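Local coordinates for methylenetetrahydrofolate--tRNA-(uracil-5-)-methyltransferase TrmFO (Thermus thermophilus, PDB 3G5S), which uses methylenetetrahydrofolate and an FAD cofactor to methylate uridine 54 of tRNA at C5, probably in all tRNAs, at residues Y312-R326 / V379-P392. Sequence-based numbering, arbitrary orientation. Where two conformers were deposited one is given.
With GSH (glutathione), chain C; EDO (1,2-ethanediol), chain F; EDO (1,2-ethanediol), chain E.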
# COMPACT_ATOMS: atom_id res chain seq x y z
N TYR A 312 6.66 5.66 -6.64
CA TYR A 312 5.68 6.16 -5.69
C TYR A 312 6.19 7.39 -4.96
O TYR A 312 7.40 7.64 -4.87
CB TYR A 312 5.26 5.05 -4.70
CG TYR A 312 6.33 4.67 -3.70
CD1 TYR A 312 7.39 3.85 -4.07
CD2 TYR A 312 6.29 5.12 -2.39
CE1 TYR A 312 8.38 3.51 -3.16
CE2 TYR A 312 7.27 4.78 -1.48
CZ TYR A 312 8.32 3.97 -1.87
OH TYR A 312 9.31 3.62 -0.98
N LEU A 313 5.24 8.15 -4.43
CA LEU A 313 5.51 9.37 -3.68
C LEU A 313 5.63 9.14 -2.19
O LEU A 313 5.06 8.20 -1.63
CB LEU A 313 4.38 10.36 -3.92
CG LEU A 313 4.23 10.83 -5.36
CD1 LEU A 313 2.91 11.55 -5.52
CD2 LEU A 313 5.39 11.74 -5.76
N ASN A 314 6.35 10.05 -1.53
CA ASN A 314 6.39 10.07 -0.09
C ASN A 314 5.09 10.67 0.42
O ASN A 314 4.97 11.88 0.59
CB ASN A 314 7.60 10.87 0.41
CG ASN A 314 7.85 10.62 1.88
OD1 ASN A 314 6.94 10.73 2.69
ND2 ASN A 314 9.08 10.25 2.21
N ALA A 315 4.11 9.81 0.62
CA ALA A 315 2.78 10.27 1.00
C ALA A 315 2.78 11.08 2.30
O ALA A 315 2.16 12.14 2.36
CB ALA A 315 1.79 9.12 1.06
N PRO A 316 3.49 10.62 3.35
CA PRO A 316 3.39 11.41 4.58
C PRO A 316 3.94 12.83 4.43
O PRO A 316 3.45 13.74 5.09
CB PRO A 316 4.23 10.61 5.59
CG PRO A 316 4.21 9.22 5.07
CD PRO A 316 4.15 9.32 3.57
N ARG A 317 4.93 13.01 3.56
CA ARG A 317 5.47 14.35 3.34
C ARG A 317 4.62 15.19 2.40
O ARG A 317 4.62 16.41 2.51
CB ARG A 317 6.89 14.26 2.78
CG ARG A 317 7.93 13.71 3.76
CD ARG A 317 7.99 14.52 5.06
NE ARG A 317 8.37 15.91 4.85
CZ ARG A 317 9.62 16.36 4.80
NH1 ARG A 317 10.63 15.51 4.93
NH2 ARG A 317 9.86 17.65 4.61
N LEU A 318 3.90 14.56 1.48
CA LEU A 318 3.25 15.28 0.38
C LEU A 318 1.73 15.33 0.40
O LEU A 318 1.16 16.26 -0.15
CB LEU A 318 3.68 14.71 -0.96
CG LEU A 318 5.16 14.82 -1.31
CD1 LEU A 318 5.42 14.25 -2.69
CD2 LEU A 318 5.67 16.27 -1.22
N LEU A 319 1.09 14.31 0.98
CA LEU A 319 -0.36 14.12 0.85
C LEU A 319 -1.10 14.20 2.18
O LEU A 319 -0.60 13.74 3.21
CB LEU A 319 -0.68 12.77 0.21
CG LEU A 319 -0.06 12.47 -1.15
CD1 LEU A 319 -0.40 11.06 -1.62
CD2 LEU A 319 -0.50 13.49 -2.19
N GLY A 320 -2.30 14.76 2.14
CA GLY A 320 -3.23 14.62 3.25
C GLY A 320 -4.01 13.32 3.16
O GLY A 320 -3.94 12.60 2.16
N GLU A 321 -4.77 13.01 4.21
CA GLU A 321 -5.58 11.79 4.22
C GLU A 321 -6.70 11.85 3.18
O GLU A 321 -7.33 10.84 2.87
CB GLU A 321 -6.15 11.53 5.62
CG GLU A 321 -7.25 12.48 6.06
CD GLU A 321 -6.72 13.79 6.58
OE1 GLU A 321 -5.49 13.93 6.73
OE2 GLU A 321 -7.54 14.70 6.85
N THR A 322 -6.95 13.05 2.67
CA THR A 322 -7.90 13.30 1.59
C THR A 322 -7.32 12.93 0.21
O THR A 322 -8.05 12.96 -0.79
CB THR A 322 -8.20 14.78 1.55
OG1 THR A 322 -6.94 15.45 1.41
CG2 THR A 322 -8.89 15.25 2.84
N LEU A 323 -6.02 12.64 0.18
CA LEU A 323 -5.23 12.37 -1.03
C LEU A 323 -4.93 13.63 -1.86
O LEU A 323 -4.35 13.55 -2.95
CB LEU A 323 -5.83 11.26 -1.89
CG LEU A 323 -5.96 9.92 -1.16
CD1 LEU A 323 -6.67 8.92 -2.03
CD2 LEU A 323 -4.59 9.40 -0.72
N GLU A 324 -5.29 14.79 -1.32
CA GLU A 324 -4.90 16.06 -1.92
C GLU A 324 -3.48 16.41 -1.50
O GLU A 324 -3.10 16.23 -0.34
CB GLU A 324 -5.87 17.15 -1.46
CG GLU A 324 -5.75 18.46 -2.23
CD GLU A 324 -6.80 19.49 -1.84
OE1 GLU A 324 -7.47 19.34 -0.78
OE2 GLU A 324 -6.97 20.47 -2.59
N PHE A 325 -2.70 16.91 -2.44
CA PHE A 325 -1.36 17.39 -2.12
C PHE A 325 -1.44 18.56 -1.15
O PHE A 325 -2.19 19.52 -1.38
CB PHE A 325 -0.63 17.84 -3.39
CG PHE A 325 -0.05 16.70 -4.21
CD1 PHE A 325 -0.84 15.94 -5.06
CD2 PHE A 325 1.31 16.43 -4.17
CE1 PHE A 325 -0.30 14.93 -5.83
CE2 PHE A 325 1.85 15.41 -4.94
CZ PHE A 325 1.05 14.66 -5.77
N ARG A 326 -0.66 18.48 -0.09
CA ARG A 326 -0.64 19.51 0.94
C ARG A 326 -0.28 20.88 0.37
O ARG A 326 -0.78 21.90 0.84
CB ARG A 326 0.35 19.15 2.05
CG ARG A 326 0.10 17.82 2.75
CD ARG A 326 1.19 17.57 3.79
NE ARG A 326 1.15 16.22 4.35
CZ ARG A 326 0.44 15.88 5.41
NH1 ARG A 326 -0.33 16.78 6.02
NH2 ARG A 326 0.47 14.63 5.85
N VAL A 379 -5.71 5.45 4.21
CA VAL A 379 -5.33 6.80 3.83
C VAL A 379 -4.80 7.60 5.01
O VAL A 379 -3.95 8.48 4.84
CB VAL A 379 -6.44 7.56 3.06
CG1 VAL A 379 -6.78 6.80 1.79
CG2 VAL A 379 -7.68 7.80 3.93
N ARG A 380 -5.29 7.30 6.21
CA ARG A 380 -4.77 7.97 7.38
C ARG A 380 -3.33 7.54 7.67
O ARG A 380 -2.51 8.35 8.11
CB ARG A 380 -5.75 7.87 8.56
CG ARG A 380 -7.06 8.61 8.28
CD ARG A 380 -8.13 8.43 9.34
NE ARG A 380 -9.39 9.02 8.89
CZ ARG A 380 -9.71 10.30 9.01
NH1 ARG A 380 -8.88 11.15 9.61
NH2 ARG A 380 -10.88 10.74 8.55
N TYR A 381 -3.00 6.28 7.38
CA TYR A 381 -1.62 5.81 7.44
C TYR A 381 -0.74 6.56 6.42
O TYR A 381 0.34 7.03 6.75
CB TYR A 381 -1.53 4.29 7.21
CG TYR A 381 -0.12 3.75 7.24
CD1 TYR A 381 0.44 3.29 8.42
CD2 TYR A 381 0.65 3.70 6.09
CE1 TYR A 381 1.73 2.80 8.47
CE2 TYR A 381 1.96 3.21 6.12
CZ TYR A 381 2.49 2.75 7.32
OH TYR A 381 3.77 2.25 7.40
N LEU A 382 -1.21 6.67 5.18
CA LEU A 382 -0.46 7.40 4.15
C LEU A 382 -0.07 8.79 4.62
O LEU A 382 1.04 9.26 4.37
CB LEU A 382 -1.26 7.50 2.85
CG LEU A 382 -1.56 6.21 2.09
CD1 LEU A 382 -2.37 6.52 0.84
CD2 LEU A 382 -0.29 5.42 1.76
N ALA A 383 -1.00 9.45 5.31
CA ALA A 383 -0.80 10.84 5.69
C ALA A 383 0.07 11.00 6.93
O ALA A 383 0.67 12.06 7.13
CB ALA A 383 -2.14 11.53 5.91
N THR A 384 0.15 9.96 7.77
CA THR A 384 0.75 10.11 9.10
C THR A 384 1.88 9.13 9.42
O THR A 384 2.44 9.18 10.50
CB THR A 384 -0.33 10.00 10.22
OG1 THR A 384 -0.91 8.69 10.22
CG2 THR A 384 -1.42 11.05 10.03
N ALA A 385 2.21 8.24 8.48
CA ALA A 385 3.25 7.27 8.73
C ALA A 385 4.62 7.93 8.83
O ALA A 385 4.80 9.10 8.47
CB ALA A 385 3.26 6.20 7.65
N ASN A 386 5.58 7.18 9.36
CA ASN A 386 6.98 7.61 9.41
C ASN A 386 7.46 8.00 8.01
O ASN A 386 7.45 7.17 7.10
CB ASN A 386 7.81 6.45 9.96
CG ASN A 386 9.20 6.86 10.38
OD1 ASN A 386 9.79 7.80 9.82
ND2 ASN A 386 9.76 6.15 11.35
N PRO A 387 7.88 9.27 7.81
CA PRO A 387 8.24 9.71 6.46
C PRO A 387 9.64 9.26 6.02
O PRO A 387 9.94 9.23 4.81
CB PRO A 387 8.20 11.23 6.56
CG PRO A 387 8.51 11.52 8.00
CD PRO A 387 7.93 10.37 8.79
N GLU A 388 10.49 8.95 6.98
CA GLU A 388 11.87 8.61 6.66
C GLU A 388 11.93 7.21 6.07
O GLU A 388 11.65 6.23 6.76
CB GLU A 388 12.73 8.70 7.92
CG GLU A 388 12.71 10.08 8.56
CD GLU A 388 13.17 11.17 7.61
OE1 GLU A 388 12.57 12.27 7.64
OE2 GLU A 388 14.12 10.93 6.84
N GLY A 389 12.30 7.12 4.80
CA GLY A 389 12.30 5.83 4.13
C GLY A 389 10.91 5.24 3.93
O GLY A 389 10.74 4.03 3.89
N PHE A 390 9.90 6.11 3.80
CA PHE A 390 8.52 5.67 3.62
C PHE A 390 8.41 4.65 2.50
O PHE A 390 8.95 4.86 1.40
CB PHE A 390 7.61 6.86 3.33
CG PHE A 390 6.22 6.47 2.94
CD1 PHE A 390 5.31 6.04 3.90
CD2 PHE A 390 5.81 6.50 1.62
CE1 PHE A 390 4.04 5.66 3.55
CE2 PHE A 390 4.54 6.12 1.26
CZ PHE A 390 3.65 5.69 2.23
N GLN A 391 7.71 3.55 2.79
CA GLN A 391 7.45 2.44 1.86
C GLN A 391 5.93 2.30 1.64
O GLN A 391 5.14 2.76 2.46
CB GLN A 391 7.97 1.11 2.44
CG GLN A 391 9.48 1.04 2.62
CD GLN A 391 10.23 1.12 1.31
OE1 GLN A 391 9.95 0.38 0.37
NE2 GLN A 391 11.18 2.03 1.25
N PRO A 392 5.53 1.66 0.53
CA PRO A 392 4.09 1.53 0.26
C PRO A 392 3.36 0.61 1.22
O PRO A 392 3.95 -0.26 1.87
CB PRO A 392 4.04 0.93 -1.15
CG PRO A 392 5.42 1.26 -1.75
CD PRO A 392 6.35 1.16 -0.58
N1 GSH C . 12.15 2.95 -1.30
CA1 GSH C . 12.50 4.26 -0.76
C1 GSH C . 13.64 4.92 -1.52
O11 GSH C . 14.12 4.32 -2.68
O12 GSH C . 13.90 6.06 -1.29
CB1 GSH C . 12.71 4.27 0.75
CG1 GSH C . 14.08 3.85 1.27
CD1 GSH C . 14.49 2.38 1.15
OE1 GSH C . 13.89 1.60 0.49
N2 GSH C . 15.65 1.97 1.90
CA2 GSH C . 16.04 0.59 1.93
C2 GSH C . 15.71 -0.07 3.26
O2 GSH C . 16.46 0.03 4.18
CB2 GSH C . 17.52 0.54 1.59
SG2 GSH C . 18.23 -1.10 1.33
N3 GSH C . 14.76 -1.17 3.23
CA3 GSH C . 14.54 -1.95 4.43
C3 GSH C . 13.71 -1.25 5.50
O31 GSH C . 13.91 -1.42 6.66
O32 GSH C . 12.92 -0.21 5.05
C1 EDO F . 9.64 7.55 -0.62
O1 EDO F . 10.38 7.02 0.48
C2 EDO F . 10.47 8.64 -1.28
O2 EDO F . 10.68 9.68 -0.33
C1 EDO E . -4.61 21.52 1.41
O1 EDO E . -3.39 21.89 2.06
C2 EDO E . -4.30 20.90 0.06
O2 EDO E . -3.66 21.87 -0.79
O HOH W 1 11.33 12.59 5.21
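The backbones come nearest at P316 and A383, whose CA atoms lie 4.4 Å apart, where the short helix 315-318 meets the last turn of helix 374-384. The ring of P316 lies over one face of F390. Its CD sits 3.5 Å from the centroid of the F390 ring, a CH-pi contact nearly on the ring normal. F390 has its CG anti to the backbone N (chi1 172°), which turns one ring face to P316 CD. A315 CB packs on L382 CB. N314 is the N-cap of helix 315-318. Its OD1 accepts from R317 N, and its ND2 donates to P387 O at 2.9 Å, on a lone pair and with a straight bond. P387 O also accepts from F390 N, closing a type II turn over P387-F390. The loop after helix 374-384 reaches the glutathione pocket of this MnmG-family flavoprotein, lined in part by Y312, G389, F390 and Q391. Y312 OH donates to F390 O at 2.7 Å, in the carbonyl plane, and accepts from glutathione N1 at 2.9 Å. P392 CG stands over the centre of the Y312 ring, 3.8 Å from its centroid. A leucine in place of Y312 would probably cost F390 O this donor, glutathione N1 this acceptor and P392 its flat packing partner. At the other end, A383 CB lies against E321 N, and L323 CD2 meets L382 CD1 at 4.0 Å.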